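Local coordinates for lovastatin nonaketide synthase mokA (Monascus pilosus, PDB 6AD3), which carries out the iterative nine-step assembly of the lovastatin (monacolin K) nonaketide, and is represented here by its condensation domain, at residues A[70-79]-A[145-154]; A[408-418]-A[428-436]. The protein carries 1 engineered substitution. One frame throughout, in Å; residues are numbered along the deposited sequence.

Contact 1 (A[70-79]-A[145-154]); sequences NSVLALHPLS and LAQIVFGRTK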
loop_
_atom_site.group_PDB
_atom_site.type_symbol
_atom_site.label_atom_id
_atom_site.label_comp_id
_atom_site.label_asym_id
_atom_site.label_seq_id
_atom_site.Cartn_x
_atom_site.Cartn_y
_atom_site.Cartn_z
ATOM N N ASN A 70 -4.444 23.087 23.804
ATOM C CA ASN A 70 -5.836 22.546 23.930
ATOM C C ASN A 70 -5.870 21.183 24.609
ATOM O O ASN A 70 -4.855 20.689 25.095
ATOM C CB ASN A 70 -6.510 22.447 22.557
ATOM C CG ASN A 70 -7.651 23.422 22.408
ATOM O OD1 ASN A 70 -8.822 23.054 22.502
ATOM N ND2 ASN A 70 -7.316 24.682 22.226
ATOM N N SER A 71 -7.050 20.586 24.647
ATOM C CA SER A 71 -7.307 19.503 25.564
ATOM C C SER A 71 -6.740 18.196 25.028
ATOM O O SER A 71 -6.659 17.992 23.812
ATOM C CB SER A 71 -8.810 19.376 25.818
ATOM O OG SER A 71 -9.515 19.180 24.607
ATOM N N VAL A 72 -6.288 17.339 25.940
ATOM C CA VAL A 72 -6.058 15.942 25.632
ATOM C C VAL A 72 -7.249 15.124 26.089
ATOM O O VAL A 72 -7.650 15.170 27.265
ATOM C CB VAL A 72 -4.787 15.422 26.340
ATOM C CG1 VAL A 72 -4.676 13.929 26.212
ATOM C CG2 VAL A 72 -3.552 16.087 25.759
ATOM N N LEU A 73 -7.864 14.421 25.162
ATOM C CA LEU A 73 -9.026 13.608 25.488
ATOM C C LEU A 73 -8.634 12.243 26.066
ATOM O O LEU A 73 -9.259 11.749 27.002
ATOM C CB LEU A 73 -9.904 13.427 24.239
ATOM C CG LEU A 73 -10.386 14.727 23.578
ATOM C CD1 LEU A 73 -11.419 14.416 22.480
ATOM C CD2 LEU A 73 -10.950 15.698 24.611
ATOM N N ALA A 74 -7.643 11.595 25.473
ATOM C CA ALA A 74 -7.312 10.251 25.881
ATOM C C ALA A 74 -5.939 9.873 25.369
ATOM O O ALA A 74 -5.382 10.568 24.513
ATOM C CB ALA A 74 -8.357 9.271 25.346
ATOM N N LEU A 75 -5.389 8.825 25.978
ATOM C CA LEU A 75 -4.149 8.210 25.579
ATOM C C LEU A 75 -4.435 6.751 25.212
ATOM O O LEU A 75 -5.245 6.095 25.874
ATOM C CB LEU A 75 -3.178 8.243 26.744
ATOM C CG LEU A 75 -2.955 9.613 27.392
ATOM C CD1 LEU A 75 -2.075 9.446 28.603
ATOM C CD2 LEU A 75 -2.323 10.576 26.399
ATOM N N HIS A 76 -3.671 6.225 24.254
ATOM C CA HIS A 76 -3.807 4.836 23.782
ATOM C C HIS A 76 -2.473 4.316 23.354
ATOM O O HIS A 76 -1.669 5.048 22.812
ATOM C CB HIS A 76 -4.745 4.760 22.551
ATOM C CG HIS A 76 -6.103 5.326 22.786
ATOM N ND1 HIS A 76 -7.121 4.597 23.347
ATOM C CD2 HIS A 76 -6.644 6.511 22.434
ATOM C CE1 HIS A 76 -8.203 5.346 23.429
ATOM N NE2 HIS A 76 -7.947 6.501 22.853
ATOM N N PRO A 77 -2.272 3.011 23.472
ATOM C CA PRO A 77 -1.136 2.369 22.804
ATOM C C PRO A 77 -1.227 2.514 21.280
ATOM O O PRO A 77 -2.302 2.691 20.782
ATOM C CB PRO A 77 -1.270 0.894 23.201
ATOM C CG PRO A 77 -2.670 0.717 23.706
ATOM C CD PRO A 77 -3.234 2.054 24.062
ATOM N N LEU A 78 -0.088 2.441 20.580
ATOM C CA LEU A 78 -0.084 2.244 19.140
ATOM C C LEU A 78 -0.890 0.986 18.764
ATOM O O LEU A 78 -0.943 -0.001 19.502
ATOM C CB LEU A 78 1.343 2.157 18.615
ATOM C CG LEU A 78 2.310 3.332 18.833
ATOM C CD1 LEU A 78 3.639 3.084 18.135
ATOM C CD2 LEU A 78 1.703 4.634 18.359
ATOM N N SER A 79 -1.548 1.027 17.626
ATOM C CA SER A 79 -2.074 -0.187 17.037
ATOM C C SER A 79 -0.912 -1.111 16.703
ATOM O O SER A 79 0.245 -0.682 16.646
ATOM C CB SER A 79 -2.875 0.127 15.756
ATOM O OG SER A 79 -2.018 0.429 14.665
ATOM N N LEU A 145 5.973 4.523 22.060
ATOM C CA LEU A 145 5.294 5.712 21.608
ATOM C C LEU A 145 3.866 5.450 22.044
ATOM O O LEU A 145 3.500 4.319 22.256
ATOM C CB LEU A 145 5.380 5.832 20.087
ATOM C CG LEU A 145 5.932 7.090 19.430
ATOM C CD1 LEU A 145 7.269 7.519 19.984
ATOM C CD2 LEU A 145 5.990 6.975 17.922
ATOM N N ALA A 146 3.080 6.492 22.248
ATOM C CA ALA A 146 1.658 6.311 22.460
ATOM C C ALA A 146 0.882 7.343 21.677
ATOM O O ALA A 146 1.391 8.393 21.406
ATOM C CB ALA A 146 1.293 6.384 23.925
ATOM N N GLN A 147 -0.356 7.024 21.343
ATOM C CA GLN A 147 -1.253 7.970 20.686
ATOM C C GLN A 147 -1.860 8.929 21.726
ATOM O O GLN A 147 -2.405 8.495 22.728
ATOM C CB GLN A 147 -2.409 7.226 19.994
ATOM C CG GLN A 147 -1.982 6.139 19.032
ATOM C CD GLN A 147 -3.177 5.567 18.292
ATOM O OE1 GLN A 147 -3.687 6.197 17.365
ATOM N NE2 GLN A 147 -3.657 4.415 18.731
ATOM N N ILE A 148 -1.769 10.216 21.453
ATOM C CA ILE A 148 -2.421 11.221 22.227
ATOM C C ILE A 148 -3.550 11.815 21.427
ATOM O O ILE A 148 -3.320 12.401 20.370
ATOM C CB ILE A 148 -1.456 12.365 22.525
ATOM C CG1 ILE A 148 -0.231 11.841 23.219
ATOM C CG2 ILE A 148 -2.152 13.447 23.326
ATOM C CD1 ILE A 148 0.979 12.771 23.072
ATOM N N VAL A 149 -4.775 11.649 21.899
ATOM C CA VAL A 149 -5.928 12.158 21.151
ATOM C C VAL A 149 -6.288 13.512 21.691
ATOM O O VAL A 149 -6.598 13.642 22.860
ATOM C CB VAL A 149 -7.141 11.212 21.244
ATOM C CG1 VAL A 149 -8.340 11.814 20.526
ATOM C CG2 VAL A 149 -6.793 9.857 20.650
ATOM N N PHE A 150 -6.176 14.528 20.853
ATOM C CA PHE A 150 -6.453 15.885 21.240
ATOM C C PHE A 150 -7.914 16.208 20.992
ATOM O O PHE A 150 -8.548 15.648 20.081
ATOM C CB PHE A 150 -5.586 16.858 20.445
ATOM C CG PHE A 150 -4.119 16.700 20.688
ATOM C CD1 PHE A 150 -3.530 17.254 21.824
ATOM C CD2 PHE A 150 -3.305 16.113 19.746
ATOM C CE1 PHE A 150 -2.164 17.122 22.050
ATOM C CE2 PHE A 150 -1.919 16.050 19.934
ATOM C CZ PHE A 150 -1.357 16.525 21.100
ATOM N N GLY A 151 -8.429 17.179 21.729
ATOM C CA GLY A 151 -9.812 17.625 21.524
ATOM C C GLY A 151 -9.988 18.295 20.168
ATOM O O GLY A 151 -11.059 18.199 19.533
ATOM N N ARG A 152 -8.927 18.934 19.677
ATOM C CA ARG A 152 -9.007 19.633 18.403
ATOM C C ARG A 152 -7.819 19.273 17.519
ATOM O O ARG A 152 -6.715 19.062 18.008
ATOM C CB ARG A 152 -9.070 21.143 18.626
ATOM C CG ARG A 152 -10.402 21.603 19.240
ATOM C CD ARG A 152 -10.475 23.113 19.501
ATOM N NE ARG A 152 -9.401 23.882 18.857
ATOM C CZ ARG A 152 -9.568 25.073 18.277
ATOM N NH1 ARG A 152 -10.775 25.628 18.204
ATOM N NH2 ARG A 152 -8.526 25.706 17.749
ATOM N N THR A 153 -8.022 19.282 16.198
ATOM C CA THR A 153 -6.927 18.908 15.304
ATOM C C THR A 153 -5.771 19.903 15.366
ATOM O O THR A 153 -5.978 21.132 15.490
ATOM C CB THR A 153 -7.418 18.758 13.819
ATOM O OG1 THR A 153 -6.375 18.160 13.011
ATOM C CG2 THR A 153 -7.800 20.081 13.243
ATOM N N LYS A 154 -4.586 19.411 15.068
ATOM C CA LYS A 154 -3.436 20.254 14.788
ATOM C C LYS A 154 -3.051 20.251 13.319
ATOM O O LYS A 154 -2.136 20.946 12.926
ATOM C CB LYS A 154 -2.248 19.818 15.640
ATOM C CG LYS A 154 -2.622 19.468 17.070
ATOM C CD LYS A 154 -2.963 20.685 17.887
ATOM C CE LYS A 154 -3.370 20.300 19.307
ATOM N NZ LYS A 154 -4.632 20.991 19.733
#
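V72 through H76 pair antiparallel with Q147 through F150 as neighbouring strands, the axes of these short segments approaching to 4.6 Å at 155°, and the register slips by one residue where L73 and A74 both face V149, a classic beta bulge. At the bulge V149 O takes L73 N at 2.7 Å and a weak second bond from A74 N; V149 N returns a straighter bond to A74 O. H76 and Q147 then exchange backbone bonds in both directions. Q147 adds a side-chain bond of its own: with CG anti to the carbonyl carbon (chi1 -54°) and the chain extended beyond it, NE2 reaches P77 O at 3.0 Å and 169°. P77 O lies close to the plane of the Q147 amide, so the bond helps set how the amide is turned. On the same face of the sheet V149 CG2 meets the edge of the H76 imidazole, 3.8 Å from CD2. The other face carries V72, L75, I148 and F150: V72 CG2 sits 3.9 Å from I148 CG2, while L75 and I148 run side by side. I148 CG2 lies over the rim of one face of the F150 ring and K154 CE over the rim of the opposite face. Toward the two ends of the pairing, L73 brings CG to 3.6 Å from G151 CA, and L78 CD1 packs on L145 CB. Strand 145-150 is the middle of a three-stranded antiparallel sheet, bonded on its far edge to 131-135; helix 239-251 adds F239 against Q147 and A240 against H76, while W86 of helix 80-91 touches L78 and L145.

Contact 2 (A[408-418]-A[428-436]); sequences YGVLLERLGFE and EPAPLFQAV
L432 pushes its side chain among L411, L412, L415 and F417, where helix 408-414 ends in a Schellman motif and meets the loop that leads into strand 435-440 of the condensation domain. G416 takes the positive phi of that motif, and the bonds F417 N to L412 O and G416 N to E413 O close the turn, placing the F417 ring beside the helix end. L432 holds CG anti to its own nitrogen (chi1 -164°); CD2 reaches L411 CD2 at 4.1 Å, CD1 lies 3.8 Å from F417 CE2, and L415 CD1 lies near both. L432 meets L411, L415 and F417 each at about a right angle and L412 obliquely, L412 CD1 coming to 3.7 Å from L432 CB. P431, the residue before L432, meets the same phenyl ring; its CB is 3.4 Å from F417 CD1, a close contact, while its CG meets L412 CD2. The backbone N of L432 lies over a face of the F417 ring. At the start of the helix, Y408 brings CD2 to the edge of the F433 ring, 4.2 Å from CZ. P374 of strand 371-377 packs on L411, L432 and F433, and H266 of helix 256-266 touches L432. The loop leading to the strand is braced internally: Q434 NE2 donates to A430 O at 2.9 Å and 167°, with that oxygen lying in the plane of the Q434 amide.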
loop_
_atom_site.group_PDB
_atom_site.type_symbol
_atom_site.label_atom_id
_atom_site.label_comp_id
_atom_site.label_asym_id
_atom_site.label_seq_id
_atom_site.Cartn_x
_atom_site.Cartn_y
_atom_site.Cartn_z
ATOM N N TYR A 408 1.089 -8.334 9.759
ATOM C CA TYR A 408 2.260 -9.144 9.343
ATOM C C TYR A 408 3.458 -8.923 10.294
ATOM O O TYR A 408 4.249 -9.834 10.518
ATOM C CB TYR A 408 2.659 -8.896 7.893
ATOM C CG TYR A 408 3.351 -7.590 7.657
ATOM C CD1 TYR A 408 2.629 -6.405 7.542
ATOM C CD2 TYR A 408 4.693 -7.539 7.458
ATOM C CE1 TYR A 408 3.257 -5.186 7.300
ATOM C CE2 TYR A 408 5.354 -6.316 7.243
ATOM C CZ TYR A 408 4.596 -5.159 7.081
ATOM O OH TYR A 408 5.273 -3.972 6.927
ATOM N N GLY A 409 3.575 -7.724 10.877
ATOM C CA GLY A 409 4.671 -7.450 11.812
ATOM C C GLY A 409 4.631 -8.357 13.034
ATOM O O GLY A 409 5.682 -8.753 13.570
ATOM N N VAL A 410 3.433 -8.735 13.484
ATOM C CA VAL A 410 3.411 -9.693 14.598
ATOM C C VAL A 410 3.825 -11.091 14.191
ATOM O O VAL A 410 4.601 -11.733 14.916
ATOM C CB VAL A 410 2.189 -9.653 15.562
ATOM C CG1 VAL A 410 1.167 -8.620 15.251
ATOM C CG2 VAL A 410 1.637 -11.034 15.917
ATOM N N LEU A 411 3.530 -11.477 12.955
ATOM C CA LEU A 411 4.088 -12.743 12.404
ATOM C C LEU A 411 5.596 -12.689 12.309
ATOM O O LEU A 411 6.311 -13.623 12.713
ATOM C CB LEU A 411 3.507 -13.035 11.035
ATOM C CG LEU A 411 3.949 -14.353 10.433
ATOM C CD1 LEU A 411 3.485 -15.530 11.282
ATOM C CD2 LEU A 411 3.458 -14.504 9.008
ATOM N N LEU A 412 6.105 -11.645 11.695
ATOM C CA LEU A 412 7.531 -11.510 11.558
ATOM C C LEU A 412 8.259 -11.659 12.909
ATOM O O LEU A 412 9.296 -12.335 12.998
ATOM C CB LEU A 412 7.854 -10.152 10.959
ATOM C CG LEU A 412 8.152 -10.057 9.474
ATOM C CD1 LEU A 412 7.823 -11.208 8.585
ATOM C CD2 LEU A 412 7.805 -8.716 8.876
ATOM N N GLU A 413 7.731 -11.004 13.935
ATOM C CA GLU A 413 8.339 -11.052 15.263
ATOM C C GLU A 413 8.291 -12.454 15.816
ATOM O O GLU A 413 9.302 -12.976 16.309
ATOM C CB GLU A 413 7.636 -10.114 16.228
ATOM C CG GLU A 413 8.120 -10.294 17.668
ATOM C CD GLU A 413 7.749 -9.125 18.555
ATOM O OE1 GLU A 413 8.636 -8.607 19.275
ATOM O OE2 GLU A 413 6.586 -8.691 18.500
ATOM N N ARG A 414 7.148 -13.095 15.676
ATOM C CA ARG A 414 7.007 -14.471 16.112
ATOM C C ARG A 414 7.960 -15.416 15.447
ATOM O O ARG A 414 8.449 -16.340 16.094
ATOM C CB ARG A 414 5.600 -14.952 15.946
ATOM C CG ARG A 414 4.684 -14.288 16.936
ATOM C CD ARG A 414 3.287 -14.805 16.799
ATOM N NE ARG A 414 3.247 -16.233 17.021
ATOM C CZ ARG A 414 2.928 -16.786 18.171
ATOM N NH1 ARG A 414 2.587 -16.018 19.211
ATOM N NH2 ARG A 414 2.850 -18.097 18.249
ATOM N N LEU A 415 8.259 -15.174 14.172
ATOM C CA LEU A 415 9.138 -16.024 13.411
ATOM C C LEU A 415 10.624 -15.699 13.655
ATOM O O LEU A 415 11.493 -16.329 13.089
ATOM C CB LEU A 415 8.774 -15.908 11.919
ATOM C CG LEU A 415 7.451 -16.553 11.476
ATOM C CD1 LEU A 415 7.148 -16.273 10.028
ATOM C CD2 LEU A 415 7.498 -18.059 11.713
ATOM N N GLY A 416 10.901 -14.643 14.408
ATOM C CA GLY A 416 12.246 -14.341 14.809
ATOM C C GLY A 416 13.005 -13.398 13.917
ATOM O O GLY A 416 14.211 -13.285 14.037
ATOM N N PHE A 417 12.314 -12.662 13.047
ATOM C CA PHE A 417 13.012 -11.807 12.119
ATOM C C PHE A 417 13.433 -10.505 12.761
ATOM O O PHE A 417 12.739 -9.991 13.655
ATOM C CB PHE A 417 12.110 -11.514 10.912
ATOM C CG PHE A 417 12.022 -12.664 9.939
ATOM C CD1 PHE A 417 13.023 -12.861 8.969
ATOM C CD2 PHE A 417 10.946 -13.560 9.985
ATOM C CE1 PHE A 417 12.989 -13.971 8.134
ATOM C CE2 PHE A 417 10.889 -14.642 9.119
ATOM C CZ PHE A 417 11.943 -14.871 8.218
ATOM N N GLU A 418 14.520 -9.931 12.238
ATOM C CA GLU A 418 14.931 -8.579 12.574
ATOM C C GLU A 418 14.114 -7.542 11.769
ATOM O O GLU A 418 13.633 -7.821 10.665
ATOM C CB GLU A 418 16.422 -8.410 12.271
ATOM C CG GLU A 418 17.215 -7.684 13.350
ATOM C CD GLU A 418 17.610 -8.586 14.510
ATOM O OE1 GLU A 418 18.812 -8.923 14.628
ATOM O OE2 GLU A 418 16.741 -8.888 15.350
ATOM N N GLU A 428 19.848 -5.304 2.978
ATOM C CA GLU A 428 19.367 -6.671 3.165
ATOM C C GLU A 428 17.991 -6.830 2.539
ATOM O O GLU A 428 17.212 -5.906 2.551
ATOM C CB GLU A 428 19.247 -6.964 4.654
ATOM C CG GLU A 428 20.565 -7.314 5.307
ATOM C CD GLU A 428 20.382 -8.289 6.448
ATOM O OE1 GLU A 428 21.019 -9.364 6.411
ATOM O OE2 GLU A 428 19.524 -8.027 7.326
ATOM N N PRO A 429 17.726 -7.997 1.949
ATOM C CA PRO A 429 16.354 -8.280 1.533
ATOM C C PRO A 429 15.372 -8.149 2.693
ATOM O O PRO A 429 15.714 -8.380 3.855
ATOM C CB PRO A 429 16.424 -9.715 1.005
ATOM C CG PRO A 429 17.875 -10.034 0.882
ATOM C CD PRO A 429 18.576 -9.196 1.893
ATOM N N ALA A 430 14.138 -7.834 2.360
ATOM C CA ALA A 430 13.057 -7.827 3.318
ATOM C C ALA A 430 12.927 -9.183 3.995
ATOM O O ALA A 430 13.147 -10.198 3.378
ATOM C CB ALA A 430 11.779 -7.466 2.632
ATOM N N PRO A 431 12.478 -9.196 5.270
ATOM C CA PRO A 431 12.173 -10.488 5.923
ATOM C C PRO A 431 11.027 -11.227 5.297
ATOM O O PRO A 431 10.008 -10.613 4.956
ATOM C CB PRO A 431 11.799 -10.111 7.337
ATOM C CG PRO A 431 11.613 -8.641 7.371
ATOM C CD PRO A 431 12.182 -8.039 6.117
ATOM N N LEU A 432 11.217 -12.535 5.128
ATOM C CA LEU A 432 10.133 -13.511 4.806
ATOM C C LEU A 432 9.665 -13.500 3.362
ATOM O O LEU A 432 9.534 -14.543 2.734
ATOM C CB LEU A 432 8.920 -13.364 5.727
ATOM C CG LEU A 432 7.965 -14.537 5.714
ATOM C CD1 LEU A 432 8.633 -15.794 6.266
ATOM C CD2 LEU A 432 6.705 -14.213 6.450
ATOM N N PHE A 433 9.360 -12.327 2.837
ATOM C CA PHE A 433 9.011 -12.226 1.424
ATOM C C PHE A 433 9.643 -10.993 0.824
ATOM O O PHE A 433 9.790 -9.984 1.519
ATOM C CB PHE A 433 7.479 -12.199 1.216
ATOM C CG PHE A 433 6.746 -11.183 2.066
ATOM C CD1 PHE A 433 6.456 -11.449 3.405
ATOM C CD2 PHE A 433 6.362 -9.936 1.546
ATOM C CE1 PHE A 433 5.796 -10.518 4.191
ATOM C CE2 PHE A 433 5.729 -9.010 2.341
ATOM C CZ PHE A 433 5.440 -9.293 3.667
ATOM N N GLN A 434 9.974 -11.066 -0.475
ATOM C CA GLN A 434 10.716 -9.984 -1.137
ATOM C C GLN A 434 9.951 -9.431 -2.342
ATOM O O GLN A 434 10.406 -8.505 -2.986
ATOM C CB GLN A 434 12.098 -10.461 -1.592
ATOM C CG GLN A 434 12.993 -10.879 -0.425
ATOM C CD GLN A 434 12.679 -12.252 0.149
ATOM O OE1 GLN A 434 12.506 -13.249 -0.575
ATOM N NE2 GLN A 434 12.611 -12.318 1.468
ATOM N N ALA A 435 8.777 -9.977 -2.580
ATOM C CA ALA A 435 7.864 -9.501 -3.602
ATOM C C ALA A 435 6.511 -9.164 -2.969
ATOM O O ALA A 435 6.000 -9.909 -2.119
ATOM C CB ALA A 435 7.652 -10.589 -4.645
ATOM N N VAL A 436 5.879 -8.107 -3.476
ATOM C CA VAL A 436 4.539 -7.714 -3.036
ATOM C C VAL A 436 3.643 -7.512 -4.251
ATOM O O VAL A 436 4.091 -7.005 -5.283
ATOM C CB VAL A 436 4.592 -6.419 -2.188
ATOM C CG1 VAL A 436 3.210 -5.778 -2.006
ATOM C CG2 VAL A 436 5.225 -6.694 -0.829
#

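In the fold
The two contacts hold different elements of one condensation domain, their centres 30 Å apart and their nearest atoms about 8 Å. Contact 1 is peripheral, about 25 Å from the centre of the chain, and joins the outermost strand of a small antiparallel sheet to its middle strand, chiefly through backbone bonds. Contact 2 lies deeper, at about 16 Å, and sets helix 408-414 and the turn after it against the loop entering the six-stranded sheet; there the meeting is apolar side chain on side chain. Helix 80-91 follows directly on 70-79 and touches both contacts, reaching contact 2 through Y84, which meets Y408 and L412.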